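Local coordinates for DynE8 (Micromonospora chersina, PDB 4AMP), which is an enediyne polyketide synthase, seen here as its acyltransferase part, which probably hands acyl groups on during assembly of the polyketide chain, at residues S220-L225 with G244-V249; Q109-H114 with P152-D157; L284-A289 with Q329-V334; P144-V149 with A207-T212. All coordinates share one frame; numbering follows the deposited sequence.

Contact 1. Residues S220-L225 with G244-V249; sequences SLRADL and GERHVV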
loop_
_atom_site.group_PDB
_atom_site.type_symbol
_atom_site.label_atom_id
_atom_site.label_comp_id
_atom_site.label_asym_id
_atom_site.label_seq_id
_atom_site.Cartn_x
_atom_site.Cartn_y
_atom_site.Cartn_z
ATOM N N SER A 220 -6.223 -18.404 -7.529
ATOM C CA SER A 220 -4.855 -17.932 -7.223
ATOM C C SER A 220 -3.870 -19.106 -7.215
ATOM O O SER A 220 -4.195 -20.173 -6.616
ATOM C CB SER A 220 -4.881 -17.177 -5.896
ATOM O OG SER A 220 -3.570 -16.715 -5.592
ATOM N N LEU A 221 -2.753 -18.981 -7.915
ATOM C CA LEU A 221 -1.779 -20.111 -8.016
ATOM C C LEU A 221 -0.527 -19.718 -7.239
ATOM O O LEU A 221 0.038 -18.607 -7.435
ATOM C CB LEU A 221 -1.415 -20.363 -9.486
ATOM C CG LEU A 221 -2.626 -20.590 -10.371
ATOM C CD1 LEU A 221 -2.117 -20.668 -11.838
ATOM C CD2 LEU A 221 -3.309 -21.859 -10.010
ATOM N N ARG A 222 0.001 -20.660 -6.461
ATOM C CA ARG A 222 1.259 -20.419 -5.790
ATOM C C ARG A 222 2.371 -20.860 -6.734
ATOM O O ARG A 222 2.882 -22.013 -6.649
ATOM C CB ARG A 222 1.274 -21.205 -4.452
ATOM C CG ARG A 222 2.522 -20.883 -3.662
ATOM C CD ARG A 222 2.258 -21.022 -2.158
ATOM N NE ARG A 222 1.406 -19.926 -1.706
ATOM C CZ ARG A 222 0.910 -19.817 -0.468
ATOM N NH1 ARG A 222 1.182 -20.736 0.461
ATOM N NH2 ARG A 222 0.132 -18.786 -0.177
ATOM N N ALA A 223 2.712 -19.954 -7.692
ATOM C CA ALA A 223 3.530 -20.353 -8.818
ATOM C C ALA A 223 3.924 -19.066 -9.527
ATOM O O ALA A 223 3.299 -18.012 -9.272
ATOM C CB ALA A 223 2.782 -21.277 -9.793
ATOM N N ASP A 224 4.984 -19.141 -10.352
ATOM C CA ASP A 224 5.367 -17.960 -11.102
ATOM C C ASP A 224 4.636 -17.775 -12.422
ATOM O O ASP A 224 3.794 -18.583 -12.792
ATOM C CB ASP A 224 6.914 -17.884 -11.264
ATOM C CG ASP A 224 7.483 -18.982 -12.136
ATOM O OD1 ASP A 224 6.797 -19.714 -12.907
ATOM O OD2 ASP A 224 8.758 -19.118 -12.057
ATOM N N LEU A 225 4.893 -16.688 -13.118
ATOM C CA LEU A 225 4.138 -16.396 -14.336
ATOM C C LEU A 225 4.255 -17.500 -15.403
ATOM O O LEU A 225 3.264 -17.930 -16.024
ATOM C CB LEU A 225 4.623 -15.062 -14.858
ATOM C CG LEU A 225 4.058 -14.551 -16.179
ATOM C CD1 LEU A 225 2.522 -14.294 -16.071
ATOM C CD2 LEU A 225 4.740 -13.229 -16.637
ATOM N N GLY A 244 3.761 -11.848 -8.082
ATOM C CA GLY A 244 5.163 -12.192 -7.736
ATOM C C GLY A 244 5.552 -13.561 -8.179
ATOM O O GLY A 244 4.777 -14.261 -8.788
ATOM N N GLU A 245 6.785 -13.948 -7.847
ATOM C CA GLU A 245 7.320 -15.282 -8.142
ATOM C C GLU A 245 6.548 -16.451 -7.566
ATOM O O GLU A 245 6.707 -17.587 -8.083
ATOM C CB GLU A 245 8.792 -15.428 -7.698
ATOM C CG GLU A 245 9.682 -14.378 -8.336
ATOM C CD GLU A 245 9.784 -14.452 -9.880
ATOM O OE1 GLU A 245 9.825 -15.581 -10.464
ATOM O OE2 GLU A 245 9.859 -13.350 -10.504
ATOM N N ARG A 246 5.764 -16.182 -6.562
ATOM C CA ARG A 246 4.971 -17.308 -5.986
ATOM C C ARG A 246 3.615 -16.825 -5.965
ATOM O O ARG A 246 2.934 -17.437 -5.157
ATOM C CB ARG A 246 5.522 -17.760 -4.628
ATOM C CG ARG A 246 6.963 -18.251 -4.712
ATOM C CD ARG A 246 7.099 -19.652 -5.316
ATOM N NE ARG A 246 6.968 -20.638 -4.244
ATOM C CZ ARG A 246 6.684 -21.934 -4.428
ATOM N NH1 ARG A 246 6.502 -22.404 -5.670
ATOM N NH2 ARG A 246 6.589 -22.752 -3.374
ATOM N N HIS A 247 3.032 -16.043 -6.725
ATOM C CA HIS A 247 1.618 -15.633 -6.615
ATOM C C HIS A 247 1.090 -15.064 -7.924
ATOM O O HIS A 247 1.453 -13.941 -8.263
ATOM C CB HIS A 247 1.460 -14.590 -5.542
ATOM C CG HIS A 247 0.051 -14.329 -5.165
ATOM N ND1 HIS A 247 -0.254 -13.659 -3.993
ATOM C CD2 HIS A 247 -1.124 -14.624 -5.759
ATOM C CE1 HIS A 247 -1.566 -13.521 -3.903
ATOM N NE2 HIS A 247 -2.116 -14.092 -4.964
ATOM N N VAL A 248 0.374 -15.870 -8.683
ATOM C CA VAL A 248 -0.189 -15.380 -9.961
ATOM C C VAL A 248 -1.656 -15.842 -9.956
ATOM O O VAL A 248 -1.960 -17.026 -9.714
ATOM C CB VAL A 248 0.515 -16.052 -11.149
ATOM C CG1 VAL A 248 -0.168 -15.604 -12.475
ATOM C CG2 VAL A 248 1.987 -15.591 -11.167
ATOM N N VAL A 249 -2.553 -14.920 -10.300
ATOM C CA VAL A 249 -4.001 -15.252 -10.277
ATOM C C VAL A 249 -4.402 -15.338 -11.755
ATOM O O VAL A 249 -4.018 -14.501 -12.576
ATOM C CB VAL A 249 -4.820 -14.074 -9.647
ATOM C CG1 VAL A 249 -6.326 -14.464 -9.545
ATOM C CG2 VAL A 249 -4.252 -13.803 -8.180
HETATM O O HOH W 1 0.567 -17.626 -3.429
HETATM O O HOH W 2 5.302 -14.058 -11.484
#
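The aliphatic CG of Arg222 lies over one face of the Arg246 guanidinium, 4.4 Å from CZ of Arg246, though Arg246 has two conformations and the overlap is doubtful. At the edge of the Arg222 guanidinium, in its plane, a water accepts from Arg222 NE and donates to Arg246 O. The His247 ring is met obliquely by Ser220, whose small side chain leaves room for it, with Ser220 OG 3.1 Å from His247 NE2. The carboxylates of Asp224 and Glu245 stand nearly perpendicular, their planes 87° apart.

These groups surround the end of an antiparallel ladder in the small, ferredoxin-like subdomain, where Glu245 and Arg246 form the two-residue tip of a beta hairpin. Leu221 and Val248 are a hydrogen-bonded pair: Leu221 N reaches Val248 O at 2.8 Å, and Val248 N reaches Leu221 O at 3.0 Å. Branched Val248 suits a strand; with CG1 anti to N (chi1 176°), CG2 is left to approach Ala223 O at 3.3 Å. Leu221 and Val248 both pack under helix 225-232.

Asp224 N-caps that helix, its OD1 accepting from Ala227 N. The like charges Asp224 OD2 and Glu245 OE1 are only 4.0 Å apart, so some mutual repulsion is likely; the helix N terminus would probably offset it for Asp224 and keep that carboxylate ionised.

Contact 2. Residues Q109-H114 with P152-D157; sequences QAAPVH and PAIIAD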
loop_
_atom_site.group_PDB
_atom_site.type_symbol
_atom_site.label_atom_id
_atom_site.label_comp_id
_atom_site.label_asym_id
_atom_site.label_seq_id
_atom_site.Cartn_x
_atom_site.Cartn_y
_atom_site.Cartn_z
ATOM N N GLN A 109 -9.354 -3.522 -4.999
ATOM C CA GLN A 109 -10.403 -4.237 -4.312
ATOM C C GLN A 109 -10.026 -5.595 -3.847
ATOM O O GLN A 109 -9.041 -6.137 -4.210
ATOM C CB GLN A 109 -11.598 -4.299 -5.182
ATOM C CG GLN A 109 -12.799 -4.687 -4.520
ATOM C CD GLN A 109 -13.906 -4.888 -5.544
ATOM O OE1 GLN A 109 -14.902 -5.435 -5.251
ATOM N NE2 GLN A 109 -13.665 -4.477 -6.749
ATOM N N ALA A 110 -10.845 -6.191 -3.032
ATOM C CA ALA A 110 -10.309 -7.246 -2.333
ATOM C C ALA A 110 -9.684 -6.579 -1.161
ATOM O O ALA A 110 -9.377 -7.295 -0.207
ATOM C CB ALA A 110 -9.168 -7.896 -3.036
ATOM N N ALA A 111 -9.623 -5.221 -1.142
ATOM C CA ALA A 111 -9.264 -4.412 0.068
ATOM C C ALA A 111 -10.452 -4.195 1.025
ATOM O O ALA A 111 -11.559 -4.152 0.538
ATOM C CB ALA A 111 -8.639 -3.032 -0.310
ATOM N N PRO A 112 -10.245 -4.062 2.352
ATOM C CA PRO A 112 -11.417 -3.914 3.245
ATOM C C PRO A 112 -12.310 -2.728 2.835
ATOM O O PRO A 112 -11.831 -1.638 2.448
ATOM C CB PRO A 112 -10.799 -3.718 4.651
ATOM C CG PRO A 112 -9.456 -4.445 4.573
ATOM C CD PRO A 112 -8.999 -4.350 3.098
ATOM N N VAL A 113 -13.610 -2.986 2.848
ATOM C CA VAL A 113 -14.570 -1.995 2.444
ATOM C C VAL A 113 -15.103 -1.300 3.711
ATOM O O VAL A 113 -15.884 -1.886 4.497
ATOM C CB VAL A 113 -15.679 -2.600 1.480
ATOM C CG1 VAL A 113 -16.221 -3.953 2.006
ATOM C CG2 VAL A 113 -16.818 -1.582 1.204
ATOM N N HIS A 114 -14.582 -0.086 3.932
ATOM C CA HIS A 114 -15.174 0.937 4.800
ATOM C C HIS A 114 -15.745 1.974 3.799
ATOM O O HIS A 114 -16.733 2.673 4.050
ATOM C CB HIS A 114 -14.132 1.615 5.727
ATOM C CG HIS A 114 -12.990 0.735 6.168
ATOM N ND1 HIS A 114 -13.161 -0.393 6.948
ATOM C CD2 HIS A 114 -11.647 0.858 5.985
ATOM C CE1 HIS A 114 -11.982 -0.946 7.194
ATOM N NE2 HIS A 114 -11.045 -0.205 6.625
ATOM N N PRO A 152 -15.849 2.727 -4.865
ATOM C CA PRO A 152 -15.700 4.091 -4.288
ATOM C C PRO A 152 -15.360 4.165 -2.828
ATOM O O PRO A 152 -14.713 5.164 -2.415
ATOM C CB PRO A 152 -17.015 4.783 -4.603
ATOM C CG PRO A 152 -18.009 3.621 -4.902
ATOM C CD PRO A 152 -17.164 2.513 -5.515
ATOM N N ALA A 153 -15.750 3.171 -2.036
ATOM C CA ALA A 153 -15.369 3.128 -0.618
ATOM C C ALA A 153 -13.871 3.054 -0.462
ATOM O O ALA A 153 -13.272 3.756 0.356
ATOM C CB ALA A 153 -16.014 1.968 0.107
ATOM N N ILE A 154 -13.236 2.188 -1.263
ATOM C CA ILE A 154 -11.793 2.015 -1.112
ATOM C C ILE A 154 -11.074 3.277 -1.570
ATOM O O ILE A 154 -10.055 3.690 -0.937
ATOM C CB ILE A 154 -11.349 0.777 -1.999
ATOM C CG1 ILE A 154 -11.801 -0.524 -1.286
ATOM C CG2 ILE A 154 -9.795 0.726 -2.143
ATOM C CD1 ILE A 154 -11.874 -1.693 -2.210
ATOM N N ILE A 155 -11.532 3.863 -2.654
ATOM C CA ILE A 155 -10.918 5.055 -3.161
ATOM C C ILE A 155 -11.114 6.234 -2.210
ATOM O O ILE A 155 -10.235 7.008 -2.054
ATOM C CB ILE A 155 -11.389 5.402 -4.591
ATOM C CG1 ILE A 155 -10.768 4.457 -5.611
ATOM C CG2 ILE A 155 -11.070 6.809 -4.942
ATOM C CD1 ILE A 155 -9.283 4.507 -5.715
ATOM N N ALA A 156 -12.258 6.293 -1.569
ATOM C CA ALA A 156 -12.466 7.331 -0.509
ATOM C C ALA A 156 -11.444 7.171 0.621
ATOM O O ALA A 156 -10.866 8.222 1.078
ATOM C CB ALA A 156 -13.881 7.279 0.071
ATOM N N ASP A 157 -11.184 5.924 1.064
ATOM C CA ASP A 157 -10.129 5.713 2.101
ATOM C C ASP A 157 -8.756 6.103 1.567
ATOM O O ASP A 157 -7.951 6.805 2.265
ATOM C CB ASP A 157 -10.156 4.257 2.622
ATOM C CG ASP A 157 -11.299 4.000 3.543
ATOM O OD1 ASP A 157 -11.759 4.945 4.240
ATOM O OD2 ASP A 157 -11.719 2.812 3.673
HETATM O O HOH W 3 -12.857 0.733 2.258
#
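His114 and Ala153 bring the two backbones nearest, CA to CA 5.8 Å, as the irregular segment 109-114 runs past one side of helix 147-167. Ile154 carries most of the apolar contact. Its CG1 is anti to its own carbonyl carbon (chi1 -75°), and CD1 at the end of that branch slips into the bend of the loop, 3.6 Å from Gln109 CA and 4.0 Å from Ala111 CB. The extended chain of Gln109 passes across it at about a right angle, touching CD1 of Ile154 with its CG. The ethyl branch of isoleucine suits the place, long enough to reach the loop backbone and the small Ala111 methyl.

At the neighbouring helix position, Val113 CG2 rests on Ala153 CB at 3.8 Å; alanine keeps the helix surface low enough for the loop to lie close. One turn farther along the helix, Asp157 OD2 sits at the edge of the His114 ring near its plane, 3.0 Å from His114 CD2, with ring and carboxylate planes 56° apart. The approach is thus to a C-H. The same Asp157 OD2 accepts from a water, at 2.8 Å, that also donates to Pro112 O and so ties loop to helix.

Gln109 NE2 is held by Thr147 OG1, and Gln109 N donates to a malonate ion, probably from the crystallisation liquor, near what is probably the nucleophile elbow (GxSxG). A glutamine after the first core strand, offering its backbone N-H beside such an elbow, is consistent with the oxyanion hole of malonyl-type acyltransferases.

Contact 3. Residues L284-A289 with Q329-V334; sequences LMAPAA and QLTGPV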
loop_
_atom_site.group_PDB
_atom_site.type_symbol
_atom_site.label_atom_id
_atom_site.label_comp_id
_atom_site.label_asym_id
_atom_site.label_seq_id
_atom_site.Cartn_x
_atom_site.Cartn_y
_atom_site.Cartn_z
ATOM N N LEU A 284 -13.522 -11.177 -20.306
ATOM C CA LEU A 284 -14.964 -11.244 -19.946
ATOM C C LEU A 284 -15.381 -9.823 -19.396
ATOM O O LEU A 284 -16.562 -9.544 -19.386
ATOM C CB LEU A 284 -15.192 -12.334 -18.878
ATOM C CG LEU A 284 -14.936 -13.747 -19.376
ATOM C CD1 LEU A 284 -14.902 -14.749 -18.253
ATOM C CD2 LEU A 284 -16.064 -14.053 -20.389
ATOM N N MET A 285 -14.465 -8.923 -19.095
ATOM C CA MET A 285 -14.828 -7.550 -18.624
ATOM C C MET A 285 -14.942 -6.593 -19.825
ATOM O O MET A 285 -15.221 -5.419 -19.649
ATOM C CB MET A 285 -13.757 -7.064 -17.654
ATOM C CG MET A 285 -13.651 -7.947 -16.411
ATOM S SD MET A 285 -15.238 -8.266 -15.503
ATOM C CE MET A 285 -15.431 -6.575 -15.350
ATOM N N ALA A 286 -14.704 -7.056 -21.063
ATOM C CA ALA A 286 -14.753 -6.092 -22.215
ATOM C C ALA A 286 -16.083 -5.285 -22.325
ATOM O O ALA A 286 -16.008 -4.145 -22.721
ATOM C CB ALA A 286 -14.463 -6.852 -23.539
ATOM N N PRO A 287 -17.235 -5.907 -22.043
ATOM C CA PRO A 287 -18.499 -5.152 -22.188
ATOM C C PRO A 287 -18.513 -3.877 -21.322
ATOM O O PRO A 287 -19.246 -2.964 -21.671
ATOM C CB PRO A 287 -19.572 -6.124 -21.686
ATOM C CG PRO A 287 -18.999 -7.550 -22.066
ATOM C CD PRO A 287 -17.494 -7.315 -21.710
ATOM N N ALA A 288 -17.736 -3.819 -20.232
ATOM C CA ALA A 288 -17.622 -2.537 -19.482
ATOM C C ALA A 288 -16.921 -1.349 -20.132
ATOM O O ALA A 288 -17.015 -0.257 -19.569
ATOM C CB ALA A 288 -17.042 -2.792 -18.112
ATOM N N ALA A 289 -16.267 -1.509 -21.307
ATOM C CA ALA A 289 -15.396 -0.511 -21.826
ATOM C C ALA A 289 -16.190 0.701 -22.308
ATOM O O ALA A 289 -15.734 1.837 -22.169
ATOM C CB ALA A 289 -14.578 -1.081 -22.913
ATOM N N GLN A 329 -7.062 -1.623 -18.940
ATOM C CA GLN A 329 -6.969 -2.219 -17.592
ATOM C C GLN A 329 -8.129 -3.183 -17.289
ATOM O O GLN A 329 -7.951 -4.128 -16.525
ATOM C CB GLN A 329 -6.900 -1.079 -16.535
ATOM C CG GLN A 329 -6.831 -1.615 -15.094
ATOM C CD GLN A 329 -6.767 -0.478 -14.084
ATOM O OE1 GLN A 329 -7.640 0.422 -14.067
ATOM N NE2 GLN A 329 -5.740 -0.515 -13.220
ATOM N N LEU A 330 -9.307 -2.960 -17.899
ATOM C CA LEU A 330 -10.507 -3.847 -17.663
ATOM C C LEU A 330 -10.162 -5.292 -18.040
ATOM O O LEU A 330 -10.536 -6.241 -17.300
ATOM C CB LEU A 330 -11.696 -3.446 -18.575
ATOM C CG LEU A 330 -12.335 -2.127 -18.164
ATOM C CD1 LEU A 330 -13.329 -1.742 -19.260
ATOM C CD2 LEU A 330 -13.065 -2.292 -16.801
ATOM N N THR A 331 -9.423 -5.437 -19.156
ATOM C CA THR A 331 -9.274 -6.805 -19.733
ATOM C C THR A 331 -7.879 -7.367 -19.641
ATOM O O THR A 331 -7.745 -8.593 -19.792
ATOM C CB THR A 331 -9.706 -6.920 -21.230
ATOM O OG1 THR A 331 -8.960 -5.974 -21.995
ATOM C CG2 THR A 331 -11.184 -6.566 -21.361
ATOM N N GLY A 332 -6.872 -6.506 -19.402
ATOM C CA GLY A 332 -5.440 -6.956 -19.376
ATOM C C GLY A 332 -5.053 -7.350 -17.948
ATOM O O GLY A 332 -5.763 -7.136 -17.021
ATOM N N PRO A 333 -3.842 -7.859 -17.798
ATOM C CA PRO A 333 -3.426 -8.357 -16.470
ATOM C C PRO A 333 -2.894 -7.202 -15.597
ATOM O O PRO A 333 -2.401 -6.174 -16.146
ATOM C CB PRO A 333 -2.292 -9.322 -16.787
ATOM C CG PRO A 333 -1.732 -8.810 -18.149
ATOM C CD PRO A 333 -2.983 -8.310 -18.900
ATOM N N VAL A 334 -2.889 -7.431 -14.296
ATOM C CA VAL A 334 -2.325 -6.478 -13.293
ATOM C C VAL A 334 -0.864 -6.837 -13.201
ATOM O O VAL A 334 -0.487 -7.902 -12.744
ATOM C CB VAL A 334 -2.989 -6.592 -11.948
ATOM C CG1 VAL A 334 -2.361 -5.616 -10.907
ATOM C CG2 VAL A 334 -4.516 -6.301 -11.996
#
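Leu330 makes the apolar part of this contact by pushing CD1 into the start of the facing helical stretch, where it meets Ala289 CA at 3.5 Å, Ala289 CB at 3.9 Å and Ala288 CB at 4.0 Å. Its CG lies anti to the carbonyl carbon (chi1 -71°) and chi2 is extended, which carries the methyl outward to the two alanines. Their lack of bulk lets the leucine methyl come down to the backbone at Ala289 CA. A second apolar touch is made by Thr331, whose CG2 lies 3.9 Å from Ala286 CB and 3.6 Å from Ala286 N; the methyl of threonine, not its hydroxyl, is the branch turned to the loop.

Carbon against carbonyl is the other kind of meeting. Met285 CB sits 3.3 Å from Leu330 O, near the C-terminal end of helix 322-331. Beyond CG the methionine chain bends at chi2 and chi3 and leads away, toward Met208 of helix 194-210, which also touches Leu330.

No hydrogen bond crosses; within segment 284-289, Ala288 N reaches Met285 O, and Ala289 N reaches Ala286 O, each at 3.0 Å, winding the loop toward helix 289-297. Past the contact, Gly332 O is bonded to ND1 of His281, consistent with the backbone carbonyl that orients the active-site histidine in related acyltransferases, if His281 is its counterpart.

Without hydrogen bonds or ion pairs across it, the interface rests on van der Waals packing, chiefly of Leu330 and the Thr331 methyl on small alanines, so its stability probably comes from burying apolar surface.

Contact 4. Residues P144-V149 with A207-T212; sequences PVDTAV and AMSAAT
An N-capped helix start is set against the end of another helix here: Asp146 caps helix 147-167, and with Thr147 and Ala148 it faces Ser209 in the last turn of helix 194-210. The cap is a single bond from Ala148 N to Asp146 OD1, 3.0 Å long with 159° at the hydrogen, and the N-H comes from above the carboxylate plane, 47° out of it. Aspartate is apt at such a position, since its short acidic arm reaches an otherwise unbonded backbone N-H, and its charge probably gains from the helix N terminus. Asp146 OD1 also looks across to Ser209, 3.7 Å from Ser209 OG.

Thr147 makes the main contact, and its two branches divide the work. OG1, anti to the backbone N (chi1 -158°), is taken by hydrogen bonds to Gln109 and Gln151. That rotation sends the methyl CG2 across to the other helix, where it also approaches Met208 CB at 4.4 Å. Threonine therefore serves a polar network and an apolar seam at once, while Ser209 offers a small surface that lets the chains come near. Met208 lies beside a malonate ion, probably from the crystallisation liquor, which may mark the active-site cleft.

At the flank Ala148 CB stands 4.0 Å from Ser209 OG, and the tightest touch is Thr147 CG2 against Ser209 CB at 3.5 Å, closer than usual for two carbons.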
loop_
_atom_site.group_PDB
_atom_site.type_symbol
_atom_site.label_atom_id
_atom_site.label_comp_id
_atom_site.label_asym_id
_atom_site.label_seq_id
_atom_site.Cartn_x
_atom_site.Cartn_y
_atom_site.Cartn_z
ATOM N N PRO A 144 -19.725 -11.917 -1.931
ATOM C CA PRO A 144 -18.676 -10.922 -1.742
ATOM C C PRO A 144 -19.237 -9.547 -1.890
ATOM O O PRO A 144 -20.212 -9.374 -2.572
ATOM C CB PRO A 144 -17.735 -11.164 -2.925
ATOM C CG PRO A 144 -18.042 -12.444 -3.398
ATOM C CD PRO A 144 -19.482 -12.729 -3.117
ATOM N N VAL A 145 -18.588 -8.553 -1.311
ATOM C CA VAL A 145 -19.177 -7.168 -1.467
ATOM C C VAL A 145 -19.346 -6.830 -2.959
ATOM O O VAL A 145 -18.610 -7.325 -3.754
ATOM C CB VAL A 145 -18.031 -6.359 -0.922
ATOM C CG1 VAL A 145 -16.749 -6.831 -1.579
ATOM C CG2 VAL A 145 -18.272 -4.877 -1.067
ATOM N N ASP A 146 -20.396 -6.063 -3.246
ATOM C CA ASP A 146 -20.684 -5.587 -4.572
ATOM C C ASP A 146 -19.603 -4.643 -4.961
ATOM O O ASP A 146 -19.343 -3.696 -4.270
ATOM C CB ASP A 146 -21.994 -4.809 -4.659
ATOM C CG ASP A 146 -22.465 -4.593 -6.094
ATOM O OD1 ASP A 146 -21.654 -4.497 -7.002
ATOM O OD2 ASP A 146 -23.689 -4.543 -6.324
ATOM N N THR A 147 -19.005 -4.866 -6.114
ATOM C CA THR A 147 -17.931 -4.015 -6.607
ATOM C C THR A 147 -18.362 -2.557 -6.851
ATOM O O THR A 147 -17.579 -1.655 -6.732
ATOM C CB THR A 147 -17.186 -4.661 -7.821
ATOM O OG1 THR A 147 -15.896 -4.102 -7.958
ATOM C CG2 THR A 147 -17.904 -4.422 -9.084
ATOM N N ALA A 148 -19.626 -2.350 -7.159
ATOM C CA ALA A 148 -20.165 -0.976 -7.266
ATOM C C ALA A 148 -20.093 -0.167 -5.918
ATOM O O ALA A 148 -20.059 1.066 -5.936
ATOM C CB ALA A 148 -21.629 -1.044 -7.787
ATOM N N VAL A 149 -20.103 -0.876 -4.802
ATOM C CA VAL A 149 -19.990 -0.273 -3.474
ATOM C C VAL A 149 -18.522 -0.198 -3.086
ATOM O O VAL A 149 -18.057 0.851 -2.595
ATOM C CB VAL A 149 -20.724 -1.170 -2.481
ATOM C CG1 VAL A 149 -20.437 -0.815 -0.989
ATOM C CG2 VAL A 149 -22.219 -1.020 -2.740
ATOM N N ALA A 207 -19.888 0.180 -13.881
ATOM C CA ALA A 207 -19.608 -0.493 -15.165
ATOM C C ALA A 207 -19.148 -1.927 -14.988
ATOM O O ALA A 207 -19.511 -2.788 -15.816
ATOM C CB ALA A 207 -18.609 0.269 -16.011
ATOM N N MET A 208 -18.346 -2.168 -13.953
ATOM C CA MET A 208 -17.686 -3.480 -13.848
ATOM C C MET A 208 -18.616 -4.502 -13.335
ATOM O O MET A 208 -18.623 -5.634 -13.863
ATOM C CB MET A 208 -16.398 -3.388 -13.036
ATOM C CG MET A 208 -15.379 -2.773 -13.881
ATOM S SD MET A 208 -13.810 -2.495 -12.994
ATOM C CE MET A 208 -13.307 -4.173 -12.627
ATOM N N SER A 209 -19.446 -4.122 -12.411
ATOM C CA SER A 209 -20.460 -5.010 -12.004
ATOM C C SER A 209 -21.536 -5.254 -13.067
ATOM O O SER A 209 -22.258 -6.160 -12.933
ATOM C CB SER A 209 -20.988 -4.712 -10.610
ATOM O OG SER A 209 -22.084 -3.899 -10.599
ATOM N N ALA A 210 -21.567 -4.451 -14.120
ATOM C CA ALA A 210 -22.643 -4.587 -15.192
ATOM C C ALA A 210 -22.210 -5.574 -16.250
ATOM O O ALA A 210 -23.003 -6.064 -17.069
ATOM C CB ALA A 210 -22.925 -3.227 -15.811
ATOM N N ALA A 211 -20.909 -5.897 -16.251
ATOM C CA ALA A 211 -20.334 -6.691 -17.374
ATOM C C ALA A 211 -20.502 -8.205 -17.516
ATOM O O ALA A 211 -20.533 -8.637 -18.661
ATOM C CB ALA A 211 -18.854 -6.338 -17.593
ATOM N N THR A 212 -20.492 -9.009 -16.465
ATOM C CA THR A 212 -20.433 -10.463 -16.703
ATOM C C THR A 212 -21.791 -11.057 -16.772
ATOM O O THR A 212 -22.722 -10.432 -16.345
ATOM C CB THR A 212 -19.633 -11.246 -15.684
ATOM O OG1 THR A 212 -19.246 -12.503 -16.249
ATOM C CG2 THR A 212 -20.450 -11.498 -14.422
#

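From the N terminus, the loop after strand 102-106 enters contact 2, which closes when helix 147-167 returns to it across the unmodelled residues 115-143. Contact 4 crosses contact 2: it opens at 144-149, before the second segment of contact 2, and closes at the end of helix 194-210. The chain then enters the small subdomain, where contact 1 joins strands 216-221 and 247-253. Contact 3 follows in series, bringing the approach to helix 289-297 against helix 322-331. Contacts 2 and 4 share helix 147-167, and contact 3 packs on contact 4 through Ala288 and Ala207. Contact 1 stands apart, its centre about 20 Å from that of contact 3.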